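Local coordinates for protein geranyltranstransferase (Marinomonas sp. MED121, PDB 4F62) that probably catalyses the head-to-tail condensation of isopentenyl diphosphate with an allylic diphosphate, as polyprenyl synthases of the farnesyl-diphosphate synthase type do, at residues Gly61-Ser64 / Ser65-Ala69; Gln119-Ala122 / Phe123-Ser127; Ala137-Leu140 / Ile141-Leu144. One frame throughout, in Å; residues are numbered along the deposited sequence.

Contact 1: residues Gly61-Ser64 / Ser65-Ala69; sequences GDIS and SLTDA
Thr67 reaches back to Ser64, its OG1 accepting a hydrogen bond from Ser64 N at 2.9 Å with an N-H...O angle of 159°. The hydroxyl lies beside its own backbone N (chi1 -45°), which turns it toward the incoming chain and leaves CG2 for the apolar side. There the Thr67 and Ile63 side chains cross at about a right angle, Ile63 CG2 resting 3.9 Å from Thr67 CB. Ser64 O accepts two N-H groups of the first turn: Asp68 N at 3.1 Å, in the carbonyl plane, and Thr67 N at 2.9 Å, well above that plane. Ser64 thus occupies the N-cap of helix 65-86, yet its own hydroxyl turns back to Asp62 O, with Ser64 OG 3.1 Å from that oxygen. Farther out, Thr67 OG1 is also hydrogen-bonded to Ser195 OG, and Asp68 OD1 forms a salt bridge with Arg15 and a hydrogen bond with Tyr54 OH, while helix 48-60 flanks Ile63 and Thr67 through Tyr54. Gripped through both its N-H and its C=O, the Ser64 backbone is fixed against the first turn, and the buried carboxylate of Asp68 is probably held as an anion by Arg15 and Tyr54.

Contact 2: residues Gln119-Ala122 / Phe123-Ser127; sequences QTFA and FELLS
Phe121 and Leu125, one helical turn apart, meet face to methyl: Leu125 CD1 lies over one face of the Phe121 ring, 4.0 Å from its centroid, a CH-pi contact displaced toward the rim. The ring is swung along the helix toward its C-terminal end because CG stands anti to the backbone N (chi1 -180°). Its edge is used as well. Glu124 OE1 approaches in the ring plane, 3.5 Å from Phe121 CD1, and the carboxylate stands almost perpendicular to the ring, at 86°. Gln119 and Phe123 instead lie side by side and point the same way, with amide and ring planes 37° apart; Gln119 CG sits at the ring edge, in plane, 3.9 Å from Phe123 CE2. Beneath these side chains run the i to i+4 bonds of helix 108-126, such as Leu125 N to Phe121 O at 2.8 Å, and at the C-terminal end Ser127 OG bonds Phe123 O at 2.8 Å. The polar ends look to the second subunit: Gln119 bonds through OE1 to Thr120 of the second subunit, and Thr120 in turn to its Gln119. The buried Gln119 and Thr120 thus find partners across the dimer interface, and a salt bridge from Arg150 of the second subunit would help keep Glu124 ionised while the carboxylate borders the weakly positive rim of Phe121.

Contact 3: residues Ala137-Leu140 / Ile141-Leu144; sequences AIKL and IQEL
Ile141 folds back over the preceding turn, its CG1 3.2 Å from Ala137 O, the same oxygen that accepts Ile141 N at 2.9 Å. Gln142 comes next and runs back along the helix, CG beside its own backbone N (chi1 -68°) and the chain extended beyond, which sets the amide between Ile138 and Lys139 of the preceding turn. Gln142 NE2 passes 3.7 Å from Ile138 CG2, while Gln142 OE1 lies 3.9 Å from Lys139 CD, the Gln142 and Lys139 chains crossing at about a right angle. The amide nitrogen is bonded to Ser127 O of the second subunit, so this surface of helix 134-148 belongs to the dimer interface of the all-helical isoprenoid synthase fold. Glu143 follows on the flank turned to helix 170-194. Its chain and that of Lys139 both bend at chi2 (-67° and 65°), and the bends bring Lys139 NZ within 3.2 Å of Glu143 OE2, nearly in line with the C-O bond, in an i to i+4 salt bridge. The other oxygen, OE1, is engaged by Arg190, so the carboxylate lies between two cations and is probably held as an anion. Leu144 closes the segment; Leu144 N donates to Leu140 O at 2.9 Å, and Leu144 CB lies 3.6 Å from that same oxygen, while the rest of the side chain leads off toward Ala122, Phe123 and Leu126 of helix 108-126.

In the fold
Contacts 1, 2 and 3 follow one another along the chain, on helices 65-86, 108-126 and 134-148, and all three helices meet. The centres of contacts 2 and 3 are about 11 Å apart, those of contacts 1 and 3 about 14 Å, and those of contacts 1 and 2 about 16 Å. Leu126, near the end of helix 108-126, packs on Ala137, Ile141 and Leu144 of the next helix, while contact 1 reaches contact 2 through Ala69 and contact 3 through Leu66 on Leu140. Contacts 2 and 3 both face the second subunit, whereas contact 1 touches no part of it; this corner of the helical bundle thus joins a helix start within one subunit to the dimer interface.

Contact 1: residues Gly61-Ser64 / Ser65-Ala69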
loop_
_atom_site.group_PDB
_atom_site.type_symbol
_atom_site.label_atom_id
_atom_site.label_comp_id
_atom_site.label_asym_id
_atom_site.label_seq_id
_atom_site.Cartn_x
_atom_site.Cartn_y
_atom_site.Cartn_z
ATOM N N GLY A 61 5.191 -5.007 27.217
ATOM C CA GLY A 61 3.836 -5.234 27.675
ATOM C C GLY A 61 3.323 -6.597 27.260
ATOM O O GLY A 61 3.990 -7.613 27.463
ATOM N N ASP A 62 2.139 -6.620 26.660
ATOM C CA ASP A 62 1.550 -7.880 26.243
ATOM C C ASP A 62 1.228 -7.905 24.745
ATOM O O ASP A 62 0.846 -6.890 24.166
ATOM C CB ASP A 62 0.315 -8.164 27.090
ATOM C CG ASP A 62 0.622 -8.131 28.589
ATOM O OD1 ASP A 62 1.598 -8.795 29.017
ATOM O OD2 ASP A 62 -0.093 -7.424 29.329
ATOM N N ILE A 63 1.426 -9.064 24.122
ATOM C CA ILE A 63 1.044 -9.266 22.730
ATOM C C ILE A 63 -0.463 -9.030 22.591
ATOM O O ILE A 63 -1.256 -9.540 23.389
ATOM C CB ILE A 63 1.405 -10.691 22.241
ATOM C CG1 ILE A 63 2.928 -10.888 22.235
ATOM C CG2 ILE A 63 0.840 -10.919 20.844
ATOM C CD1 ILE A 63 3.385 -12.355 22.083
ATOM N N SER A 64 -0.849 -8.253 21.581
ATOM C CA SER A 64 -2.219 -7.783 21.435
ATOM C C SER A 64 -2.690 -7.973 20.007
ATOM O O SER A 64 -1.911 -8.375 19.151
ATOM C CB SER A 64 -2.299 -6.293 21.779
ATOM O OG SER A 64 -2.003 -6.087 23.143
ATOM N N SER A 65 -3.960 -7.664 19.751
ATOM C CA SER A 65 -4.508 -7.819 18.409
ATOM C C SER A 65 -3.737 -6.971 17.395
ATOM O O SER A 65 -3.465 -7.430 16.280
ATOM C CB SER A 65 -6.012 -7.509 18.386
ATOM O OG SER A 65 -6.255 -6.153 18.706
ATOM N N LEU A 66 -3.352 -5.753 17.782
ATOM C CA LEU A 66 -2.548 -4.918 16.883
ATOM C C LEU A 66 -1.107 -5.412 16.745
ATOM O O LEU A 66 -0.403 -5.009 15.821
ATOM C CB LEU A 66 -2.578 -3.424 17.272
ATOM C CG LEU A 66 -3.925 -2.701 17.070
ATOM C CD1 LEU A 66 -3.849 -1.247 17.527
ATOM C CD2 LEU A 66 -4.355 -2.761 15.615
ATOM N N THR A 67 -0.652 -6.275 17.647
ATOM C CA THR A 67 0.661 -6.892 17.435
ATOM C C THR A 67 0.550 -7.909 16.303
ATOM O O THR A 67 1.432 -8.010 15.435
ATOM C CB THR A 67 1.158 -7.642 18.686
ATOM O OG1 THR A 67 0.948 -6.844 19.857
ATOM C CG2 THR A 67 2.629 -7.963 18.546
ATOM N N ASP A 68 -0.529 -8.693 16.341
ATOM C CA ASP A 68 -0.858 -9.599 15.237
ATOM C C ASP A 68 -0.992 -8.843 13.918
ATOM O O ASP A 68 -0.414 -9.246 12.904
ATOM C CB ASP A 68 -2.160 -10.358 15.520
ATOM C CG ASP A 68 -1.966 -11.503 16.488
ATOM O OD1 ASP A 68 -0.892 -12.151 16.447
ATOM O OD2 ASP A 68 -2.881 -11.747 17.296
ATOM N N ALA A 69 -1.752 -7.748 13.931
ATOM C CA ALA A 69 -1.920 -6.949 12.714
ATOM C C ALA A 69 -0.583 -6.412 12.196
ATOM O O ALA A 69 -0.309 -6.421 10.986
ATOM C CB ALA A 69 -2.907 -5.807 12.960
#

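Contact 2: residues Gln119-Ala122 / Phe123-Ser127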
loop_
_atom_site.group_PDB
_atom_site.type_symbol
_atom_site.label_atom_id
_atom_site.label_comp_id
_atom_site.label_asym_id
_atom_site.label_seq_id
_atom_site.Cartn_x
_atom_site.Cartn_y
_atom_site.Cartn_z
ATOM N N GLN A 119 0.831 -5.580 -0.866
ATOM C CA GLN A 119 1.009 -4.279 -0.216
ATOM C C GLN A 119 -0.323 -3.744 0.322
ATOM O O GLN A 119 -0.396 -3.281 1.465
ATOM C CB GLN A 119 1.686 -3.216 -1.114
ATOM C CG GLN A 119 1.635 -1.859 -0.414
ATOM C CD GLN A 119 2.465 -0.745 -1.053
ATOM O OE1 GLN A 119 2.575 0.338 -0.475
ATOM N NE2 GLN A 119 3.032 -0.992 -2.243
ATOM N N THR A 120 -1.383 -3.812 -0.481
ATOM C CA THR A 120 -2.671 -3.294 -0.014
ATOM C C THR A 120 -3.167 -4.127 1.167
ATOM O O THR A 120 -3.835 -3.616 2.062
ATOM C CB THR A 120 -3.746 -3.350 -1.108
ATOM O OG1 THR A 120 -3.204 -2.857 -2.336
ATOM C CG2 THR A 120 -4.981 -2.520 -0.696
ATOM N N PHE A 121 -2.863 -5.421 1.157
ATOM C CA PHE A 121 -3.314 -6.304 2.233
ATOM C C PHE A 121 -2.648 -5.896 3.562
ATOM O O PHE A 121 -3.257 -6.004 4.626
ATOM C CB PHE A 121 -3.000 -7.754 1.862
ATOM C CG PHE A 121 -3.427 -8.764 2.892
ATOM C CD1 PHE A 121 -4.745 -8.839 3.302
ATOM C CD2 PHE A 121 -2.506 -9.673 3.416
ATOM C CE1 PHE A 121 -5.154 -9.783 4.242
ATOM C CE2 PHE A 121 -2.905 -10.631 4.361
ATOM C CZ PHE A 121 -4.227 -10.682 4.773
ATOM N N ALA A 122 -1.403 -5.424 3.500
ATOM C CA ALA A 122 -0.721 -4.959 4.707
ATOM C C ALA A 122 -1.525 -3.848 5.363
ATOM O O ALA A 122 -1.707 -3.822 6.579
ATOM C CB ALA A 122 0.669 -4.466 4.380
ATOM N N PHE A 123 -2.038 -2.940 4.545
ATOM C CA PHE A 123 -2.818 -1.834 5.078
ATOM C C PHE A 123 -4.207 -2.268 5.477
ATOM O O PHE A 123 -4.809 -1.680 6.375
ATOM C CB PHE A 123 -2.795 -0.643 4.110
ATOM C CG PHE A 123 -1.411 -0.046 3.959
ATOM C CD1 PHE A 123 -0.888 0.778 4.950
ATOM C CD2 PHE A 123 -0.617 -0.349 2.852
ATOM C CE1 PHE A 123 0.394 1.323 4.830
ATOM C CE2 PHE A 123 0.664 0.186 2.719
ATOM C CZ PHE A 123 1.173 1.030 3.713
ATOM N N GLU A 124 -4.709 -3.324 4.838
ATOM C CA GLU A 124 -5.988 -3.891 5.236
ATOM C C GLU A 124 -5.844 -4.436 6.658
ATOM O O GLU A 124 -6.708 -4.227 7.511
ATOM C CB GLU A 124 -6.410 -5.018 4.279
ATOM C CG GLU A 124 -7.728 -5.719 4.676
ATOM C CD GLU A 124 -8.104 -6.871 3.732
ATOM O OE1 GLU A 124 -7.569 -6.952 2.594
ATOM O OE2 GLU A 124 -8.934 -7.709 4.133
ATOM N N LEU A 125 -4.738 -5.129 6.898
ATOM C CA LEU A 125 -4.466 -5.774 8.193
ATOM C C LEU A 125 -4.456 -4.739 9.308
ATOM O O LEU A 125 -5.016 -4.962 10.382
ATOM C CB LEU A 125 -3.109 -6.503 8.142
ATOM C CG LEU A 125 -3.136 -7.807 7.328
ATOM C CD1 LEU A 125 -1.752 -8.291 6.963
ATOM C CD2 LEU A 125 -3.894 -8.882 8.119
ATOM N N LEU A 126 -3.851 -3.588 9.028
ATOM C CA LEU A 126 -3.716 -2.523 10.029
ATOM C C LEU A 126 -4.963 -1.662 10.227
ATOM O O LEU A 126 -5.041 -0.902 11.193
ATOM C CB LEU A 126 -2.508 -1.626 9.713
ATOM C CG LEU A 126 -1.136 -2.272 9.959
ATOM C CD1 LEU A 126 -0.003 -1.302 9.572
ATOM C CD2 LEU A 126 -1.021 -2.655 11.421
ATOM N N SER A 127 -5.939 -1.783 9.327
ATOM C CA SER A 127 -7.150 -0.970 9.420
ATOM C C SER A 127 -8.409 -1.818 9.566
ATOM O O SER A 127 -9.482 -1.399 9.181
ATOM C CB SER A 127 -7.282 -0.058 8.203
ATOM O OG SER A 127 -7.385 -0.823 7.017
#

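Contact 3: residues Ala137-Leu140 / Ile141-Leu144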
loop_
_atom_site.group_PDB
_atom_site.type_symbol
_atom_site.label_atom_id
_atom_site.label_comp_id
_atom_site.label_asym_id
_atom_site.label_seq_id
_atom_site.Cartn_x
_atom_site.Cartn_y
_atom_site.Cartn_z
ATOM N N ALA A 137 -3.828 2.559 15.754
ATOM C CA ALA A 137 -3.742 1.983 14.401
ATOM C C ALA A 137 -3.120 2.985 13.409
ATOM O O ALA A 137 -2.264 2.620 12.589
ATOM C CB ALA A 137 -5.133 1.517 13.910
ATOM N N ILE A 138 -3.548 4.245 13.495
ATOM C CA ILE A 138 -3.013 5.280 12.609
ATOM C C ILE A 138 -1.501 5.406 12.819
ATOM O O ILE A 138 -0.744 5.490 11.855
ATOM C CB ILE A 138 -3.718 6.632 12.810
ATOM C CG1 ILE A 138 -5.115 6.583 12.181
ATOM C CG2 ILE A 138 -2.906 7.794 12.203
ATOM C CD1 ILE A 138 -5.103 6.559 10.657
ATOM N N LYS A 139 -1.066 5.368 14.078
ATOM C CA LYS A 139 0.361 5.440 14.389
ATOM C C LYS A 139 1.109 4.266 13.760
ATOM O O LYS A 139 2.169 4.453 13.159
ATOM C CB LYS A 139 0.580 5.496 15.910
ATOM C CG LYS A 139 2.041 5.444 16.374
ATOM C CD LYS A 139 2.875 6.668 15.944
ATOM C CE LYS A 139 4.282 6.634 16.581
ATOM N NZ LYS A 139 5.263 7.578 15.958
ATOM N N LEU A 140 0.557 3.061 13.882
ATOM C CA LEU A 140 1.215 1.887 13.315
ATOM C C LEU A 140 1.276 1.981 11.787
ATOM O O LEU A 140 2.252 1.554 11.156
ATOM C CB LEU A 140 0.525 0.594 13.760
ATOM C CG LEU A 140 0.527 0.358 15.270
ATOM C CD1 LEU A 140 -0.447 -0.771 15.662
ATOM C CD2 LEU A 140 1.946 0.063 15.748
ATOM N N ILE A 141 0.240 2.561 11.200
ATOM C CA ILE A 141 0.202 2.745 9.760
ATOM C C ILE A 141 1.295 3.724 9.338
ATOM O O ILE A 141 2.012 3.482 8.358
ATOM C CB ILE A 141 -1.196 3.216 9.309
ATOM C CG1 ILE A 141 -2.169 2.028 9.448
ATOM C CG2 ILE A 141 -1.153 3.745 7.874
ATOM C CD1 ILE A 141 -3.643 2.374 9.245
ATOM N N GLN A 142 1.436 4.815 10.093
ATOM C CA GLN A 142 2.508 5.779 9.834
ATOM C C GLN A 142 3.875 5.112 9.898
ATOM O O GLN A 142 4.727 5.362 9.042
ATOM C CB GLN A 142 2.452 6.940 10.823
ATOM C CG GLN A 142 1.244 7.832 10.629
ATOM C CD GLN A 142 1.050 8.793 11.786
ATOM O OE1 GLN A 142 1.658 8.631 12.841
ATOM N NE2 GLN A 142 0.193 9.794 11.598
ATOM N N GLU A 143 4.071 4.266 10.911
ATOM C CA GLU A 143 5.313 3.518 11.076
ATOM C C GLU A 143 5.585 2.657 9.852
ATOM O O GLU A 143 6.717 2.604 9.356
ATOM C CB GLU A 143 5.261 2.614 12.319
ATOM C CG GLU A 143 5.327 3.351 13.663
ATOM C CD GLU A 143 6.666 4.035 13.922
ATOM O OE1 GLU A 143 7.705 3.579 13.388
ATOM O OE2 GLU A 143 6.684 5.037 14.673
ATOM N N LEU A 144 4.550 1.975 9.369
ATOM C CA LEU A 144 4.725 1.045 8.256
ATOM C C LEU A 144 5.014 1.823 6.977
ATOM O O LEU A 144 5.848 1.419 6.166
ATOM C CB LEU A 144 3.486 0.175 8.055
ATOM C CG LEU A 144 3.648 -0.923 6.992
ATOM C CD1 LEU A 144 4.701 -1.927 7.412
ATOM C CD2 LEU A 144 2.312 -1.633 6.706
HETATM O O HOH W 1 4.949 8.257 13.626
#